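Local coordinates for sugar ABC transporter (Sugar-binding protein) (Bacillus halodurans, PDB 4YO7) that binds myo-inositol and probably serves as the solute-binding component of a sugar ABC transporter, at residues V107-T112 with R134-V139; I127-A132 with Q141-V146. All coordinates share one frame; numbering follows the deposited sequence.

How the interactions relate
Interaction 1 (107-112 with 134-139) and interaction 2 (127-132 with 141-146) lie side by side in one lobe of the protein, their centres about 10 Å apart, and their segments alternate along the chain. Strand 129-132 leads through Asn133 of the inositol pocket straight into 134-139. Two probable hydrogen bonds tie the contacts together. One joins Ala132 N to Val107 O at 2.9 Å. The other runs from Asn108 ND2 to Ala132 O, also at 2.9 Å. Phe145 CE1 packs 3.8 Å from Thr135 CB. Interaction 1 reaches the ligand directly through Arg134; interaction 2 stands behind it, the nearest atoms of the Phe145 side chain and the inositol about 9 Å apart.

Interaction 1 (V107-T112 with R134-V139); sequences VNPVDT and RTFDGV. With INS (1,2,3,4,5,6-hexahydroxy-cyclohexane), chain F.
The guanidinium of Arg134 has Asn108 OD1 over one face, toward the rim, and two oxygens at its edge: Pro109 O and O1 of the bound inositol. The amide plane of Asn108 is turned 52° from it. Arg134 NH1 donates to Pro109 O at 3.1 Å, with the acceptor near the guanidinium plane but the donor tilted 31° from the plane of the carbonyl. Arg134 NE and NH2 each donate to the ligand, Arg134 NE to INS O6 at 3.0 Å and Arg134 NH2 to INS O1 at 2.7 Å, so three bonds limit the rotation of the group. An extended chain from CG to NE carries it there, passing Asn108 ND2, which lies 3.5 Å from Arg134 CG. The amide itself is oriented by Ser53 OG at OD1.

Farther out, Pro109 CG comes obliquely to the Phe136 ring, 4.0 Å from CD1, the two side chains at roughly a right angle. A chi1 of 54° sets CG of Phe136 between its backbone N and carbonyl carbon, and Val139 CA sits over one face of the ring. Thr112 CG2 rests 3.7 Å from Phe136 CB, and a water bridges Thr112 O and Asp137 O. Phe136 starts a type II turn ending at Val139. The two loops leave the C-terminal ends of adjacent parallel strands 104-107 and 129-132 at the ligand cleft between the lobes, as in periplasmic binding proteins of this family.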
loop_
_atom_site.group_PDB
_atom_site.type_symbol
_atom_site.label_atom_id
_atom_site.label_comp_id
_atom_site.label_asym_id
_atom_site.label_seq_id
_atom_site.Cartn_x
_atom_site.Cartn_y
_atom_site.Cartn_z
ATOM N N VAL A 107 14.258 1.852 0.179
ATOM C CA VAL A 107 13.453 2.369 -0.938
ATOM C C VAL A 107 12.035 1.809 -0.933
ATOM O O VAL A 107 11.825 0.619 -0.762
ATOM C CB VAL A 107 14.076 2.031 -2.309
ATOM C CG1 VAL A 107 13.160 2.443 -3.471
ATOM C CG2 VAL A 107 15.408 2.718 -2.453
ATOM N N ASN A 108 11.083 2.713 -1.120
ATOM C CA ASN A 108 9.690 2.414 -1.463
ATOM C C ASN A 108 9.482 2.779 -2.976
ATOM O O ASN A 108 9.387 3.953 -3.299
ATOM C CB ASN A 108 8.821 3.233 -0.497
ATOM C CG ASN A 108 7.374 3.247 -0.846
ATOM O OD1 ASN A 108 6.838 4.285 -1.193
ATOM N ND2 ASN A 108 6.696 2.104 -0.682
ATOM N N PRO A 109 9.515 1.791 -3.906
ATOM C CA PRO A 109 9.734 2.165 -5.321
ATOM C C PRO A 109 8.579 2.876 -5.995
ATOM O O PRO A 109 7.449 2.450 -5.873
ATOM C CB PRO A 109 9.941 0.833 -6.043
ATOM C CG PRO A 109 9.906 -0.228 -5.012
ATOM C CD PRO A 109 9.691 0.340 -3.669
ATOM N N VAL A 110 8.905 3.915 -6.744
ATOM C CA VAL A 110 7.932 4.634 -7.536
ATOM C C VAL A 110 7.292 3.739 -8.584
ATOM O O VAL A 110 6.086 3.804 -8.790
ATOM C CB VAL A 110 8.596 5.870 -8.174
ATOM C CG1 VAL A 110 7.693 6.523 -9.237
ATOM C CG2 VAL A 110 8.955 6.850 -7.059
ATOM N N ASP A 111 8.069 2.883 -9.232
ATOM C CA ASP A 111 7.492 1.975 -10.223
ATOM C C ASP A 111 8.333 0.714 -10.368
ATOM O O ASP A 111 9.469 0.663 -9.929
ATOM C CB ASP A 111 7.320 2.676 -11.575
ATOM C CG ASP A 111 8.638 2.908 -12.304
ATOM O OD1 ASP A 111 9.098 4.058 -12.314
ATOM O OD2 ASP A 111 9.214 1.957 -12.874
ATOM N N THR A 112 7.739 -0.320 -10.944
ATOM C CA THR A 112 8.351 -1.640 -10.884
ATOM C C THR A 112 9.487 -1.801 -11.883
ATOM O O THR A 112 10.277 -2.702 -11.749
ATOM C CB THR A 112 7.324 -2.725 -11.147
ATOM O OG1 THR A 112 6.681 -2.433 -12.390
ATOM C CG2 THR A 112 6.309 -2.765 -10.017
ATOM N N ARG A 134 6.199 -1.599 -1.264
ATOM C CA ARG A 134 5.915 -1.928 -2.666
ATOM C C ARG A 134 6.939 -2.910 -3.212
ATOM O O ARG A 134 8.129 -2.630 -3.234
ATOM C CB ARG A 134 5.898 -0.673 -3.531
ATOM C CG ARG A 134 4.874 0.331 -3.137
ATOM C CD ARG A 134 5.042 1.568 -3.966
ATOM N NE ARG A 134 4.024 2.583 -3.737
ATOM C CZ ARG A 134 3.936 3.708 -4.448
ATOM N NH1 ARG A 134 4.819 3.972 -5.416
ATOM N NH2 ARG A 134 2.963 4.561 -4.208
ATOM N N THR A 135 6.455 -4.032 -3.713
ATOM C CA THR A 135 7.313 -5.040 -4.297
ATOM C C THR A 135 7.279 -4.909 -5.824
ATOM O O THR A 135 6.591 -4.055 -6.392
ATOM C CB THR A 135 6.896 -6.462 -3.821
ATOM O OG1 THR A 135 7.928 -7.401 -4.154
ATOM C CG2 THR A 135 5.558 -6.933 -4.404
ATOM N N PHE A 136 8.039 -5.766 -6.479
ATOM C CA PHE A 136 8.214 -5.725 -7.917
ATOM C C PHE A 136 8.861 -7.018 -8.330
ATOM O O PHE A 136 9.482 -7.694 -7.499
ATOM C CB PHE A 136 9.090 -4.557 -8.330
ATOM C CG PHE A 136 10.413 -4.527 -7.631
ATOM C CD1 PHE A 136 10.533 -3.980 -6.374
ATOM C CD2 PHE A 136 11.552 -5.018 -8.249
ATOM C CE1 PHE A 136 11.755 -3.941 -5.750
ATOM C CE2 PHE A 136 12.777 -4.983 -7.596
ATOM C CZ PHE A 136 12.867 -4.442 -6.363
ATOM N N ASP A 137 8.711 -7.376 -9.610
ATOM C CA ASP A 137 9.413 -8.523 -10.154
ATOM C C ASP A 137 10.903 -8.253 -10.127
ATOM O O ASP A 137 11.386 -7.310 -10.769
ATOM C CB ASP A 137 8.949 -8.828 -11.581
ATOM C CG ASP A 137 7.542 -9.378 -11.650
ATOM O OD1 ASP A 137 6.914 -9.672 -10.613
ATOM O OD2 ASP A 137 7.059 -9.541 -12.786
ATOM N N GLY A 138 11.618 -9.025 -9.312
ATOM C CA GLY A 138 13.033 -8.803 -9.110
ATOM C C GLY A 138 13.397 -8.499 -7.676
ATOM O O GLY A 138 14.562 -8.353 -7.370
ATOM N N VAL A 139 12.398 -8.406 -6.805
ATOM C CA VAL A 139 12.609 -8.012 -5.417
ATOM C C VAL A 139 13.550 -8.939 -4.658
ATOM O O VAL A 139 14.169 -8.518 -3.678
ATOM C CB VAL A 139 11.243 -7.953 -4.668
ATOM C CG1 VAL A 139 10.600 -9.335 -4.518
ATOM C CG2 VAL A 139 11.374 -7.236 -3.287
HETATM C C1 INS F . 0.264 3.125 -1.898
HETATM C C2 INS F . -0.941 3.724 -1.181
HETATM C C3 INS F . -1.987 2.629 -0.975
HETATM C C4 INS F . -1.423 1.467 -0.149
HETATM C C5 INS F . -0.176 0.900 -0.859
HETATM C C6 INS F . 0.855 2.000 -1.066
HETATM O O1 INS F . 1.295 4.132 -2.092
HETATM O O2 INS F . -0.497 4.208 0.086
HETATM O O3 INS F . -3.114 3.254 -0.293
HETATM O O4 INS F . -2.393 0.412 -0.070
HETATM O O5 INS F . 0.405 -0.107 -0.012
HETATM O O6 INS F . 1.994 1.419 -1.813
HETATM O O HOH W 1 10.016 -5.413 -12.263
#

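Interaction 2 (I127-A132 with Q141-V146); sequences IPIIIA and QATAFV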
loop_
_atom_site.group_PDB
_atom_site.type_symbol
_atom_site.label_atom_id
_atom_site.label_comp_id
_atom_site.label_asym_id
_atom_site.label_seq_id
_atom_site.Cartn_x
_atom_site.Cartn_y
_atom_site.Cartn_z
ATOM N N ILE A 127 26.045 -1.939 -1.149
ATOM C CA ILE A 127 25.315 -1.332 -0.027
ATOM C C ILE A 127 24.012 -2.113 0.168
ATOM O O ILE A 127 23.330 -2.412 -0.786
ATOM C CB ILE A 127 25.017 0.164 -0.293
ATOM C CG1 ILE A 127 26.324 0.952 -0.475
ATOM C CG2 ILE A 127 24.172 0.786 0.823
ATOM C CD1 ILE A 127 26.119 2.413 -0.895
ATOM N N PRO A 128 23.684 -2.496 1.405
ATOM C CA PRO A 128 22.382 -3.166 1.590
ATOM C C PRO A 128 21.194 -2.305 1.192
ATOM O O PRO A 128 21.149 -1.117 1.480
ATOM C CB PRO A 128 22.325 -3.464 3.089
ATOM C CG PRO A 128 23.680 -3.214 3.633
ATOM C CD PRO A 128 24.482 -2.432 2.646
ATOM N N ILE A 129 20.211 -2.923 0.553
ATOM C CA ILE A 129 18.998 -2.206 0.165
ATOM C C ILE A 129 17.756 -2.965 0.654
ATOM O O ILE A 129 17.535 -4.154 0.341
ATOM C CB ILE A 129 18.945 -1.973 -1.339
ATOM C CG1 ILE A 129 17.618 -1.244 -1.687
ATOM C CG2 ILE A 129 19.173 -3.253 -2.138
ATOM C CD1 ILE A 129 17.639 -0.542 -2.950
ATOM N N ILE A 130 16.981 -2.249 1.450
ATOM C CA ILE A 130 15.758 -2.758 2.033
ATOM C C ILE A 130 14.618 -2.176 1.211
ATOM O O ILE A 130 14.543 -0.965 1.045
ATOM C CB ILE A 130 15.591 -2.323 3.516
ATOM C CG1 ILE A 130 16.789 -2.738 4.412
ATOM C CG2 ILE A 130 14.252 -2.821 4.094
ATOM C CD1 ILE A 130 17.527 -3.999 4.075
ATOM N N ILE A 131 13.731 -3.025 0.708
ATOM C CA ILE A 131 12.541 -2.567 -0.031
ATOM C C ILE A 131 11.344 -2.564 0.922
ATOM O O ILE A 131 11.056 -3.549 1.593
ATOM C CB ILE A 131 12.263 -3.455 -1.252
ATOM C CG1 ILE A 131 13.462 -3.444 -2.216
ATOM C CG2 ILE A 131 10.941 -3.052 -1.954
ATOM C CD1 ILE A 131 13.774 -2.130 -2.850
ATOM N N ALA A 132 10.675 -1.416 1.011
ATOM C CA ALA A 132 9.535 -1.280 1.888
ATOM C C ALA A 132 8.236 -1.068 1.114
ATOM O O ALA A 132 8.177 -0.225 0.213
ATOM C CB ALA A 132 9.749 -0.125 2.851
ATOM N N GLN A 141 16.305 -9.780 -5.407
ATOM C CA GLN A 141 17.676 -9.322 -5.570
ATOM C C GLN A 141 18.016 -8.259 -4.528
ATOM O O GLN A 141 19.179 -7.916 -4.334
ATOM C CB GLN A 141 17.899 -8.783 -6.989
ATOM C CG GLN A 141 17.951 -9.907 -7.992
ATOM C CD GLN A 141 17.666 -9.463 -9.402
ATOM O OE1 GLN A 141 18.289 -8.527 -9.908
ATOM N NE2 GLN A 141 16.717 -10.137 -10.054
ATOM N N ALA A 142 17.014 -7.749 -3.832
ATOM C CA ALA A 142 17.264 -6.790 -2.779
ATOM C C ALA A 142 17.730 -7.516 -1.528
ATOM O O ALA A 142 17.709 -8.732 -1.476
ATOM C CB ALA A 142 16.009 -5.963 -2.487
ATOM N N THR A 143 18.165 -6.776 -0.515
ATOM C CA THR A 143 18.683 -7.412 0.702
ATOM C C THR A 143 17.548 -7.956 1.566
ATOM O O THR A 143 17.676 -8.999 2.183
ATOM C CB THR A 143 19.515 -6.441 1.515
ATOM O OG1 THR A 143 20.434 -5.812 0.632
ATOM C CG2 THR A 143 20.277 -7.153 2.630
ATOM N N ALA A 144 16.432 -7.240 1.585
ATOM C CA ALA A 144 15.230 -7.712 2.271
ATOM C C ALA A 144 14.030 -6.924 1.803
ATOM O O ALA A 144 14.180 -5.814 1.312
ATOM C CB ALA A 144 15.383 -7.591 3.806
ATOM N N PHE A 145 12.856 -7.531 1.972
ATOM C CA PHE A 145 11.561 -6.886 1.720
ATOM C C PHE A 145 10.775 -6.840 3.019
ATOM O O PHE A 145 10.692 -7.851 3.730
ATOM C CB PHE A 145 10.733 -7.636 0.658
ATOM C CG PHE A 145 9.380 -7.030 0.425
ATOM C CD1 PHE A 145 9.266 -5.837 -0.271
ATOM C CD2 PHE A 145 8.230 -7.618 0.932
ATOM C CE1 PHE A 145 8.037 -5.248 -0.461
ATOM C CE2 PHE A 145 6.973 -7.033 0.708
ATOM C CZ PHE A 145 6.882 -5.851 0.017
ATOM N N VAL A 146 10.221 -5.668 3.308
ATOM C CA VAL A 146 9.338 -5.451 4.457
ATOM C C VAL A 146 8.016 -4.911 3.939
ATOM O O VAL A 146 7.966 -3.825 3.380
ATOM C CB VAL A 146 9.946 -4.464 5.478
ATOM C CG1 VAL A 146 8.993 -4.255 6.623
ATOM C CG2 VAL A 146 11.273 -5.006 5.992
#
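Ile131 and Phe145 are paired across two parallel strands, and their side chains meet at about a right angle. Ile131 CB lies at the edge of the phenyl ring, in its plane, and CG2 comes 3.7 Å from Phe145 CD1. With CG1 beside the backbone N (chi1 -60°), the other branch of Ile131 turns from the ring to the methyl of Ala142, 3.6 Å from CG1 to CB. Ile130, Ala132, Ala144 and Val146 share the other face of the sheet, where all but Ala144 touch helix 284-299. There Ile130 crosses Val146 at a slant, CG2 to CG2 4.2 Å, and its CD1 lies over the CB atoms of Thr143 and Ala144.

The strands run parallel, Ile130 opposite Ala144, Ile131 opposite Phe145 and Ala132 opposite Val146. Ile131 N donates to Ala144 O at 2.9 Å, and its carbonyl receives Val146 N almost in line, the C=O...N angle being 174°. At the entry to the pair, Thr143 uses both backbone and side chain: its N donates to Ile129 O at 2.8 Å, and its OG1 accepts from Ile129 N at 2.9 Å. A chi1 of -48° brings OG1 to the amide of Ile129. The contact therefore combines apolar packing on both sheet faces with paired amides between them, and the threonine hydroxyl appears to stand in for a strand carbonyl, carrying the hydrogen bonding one residue ahead of strand 144-147.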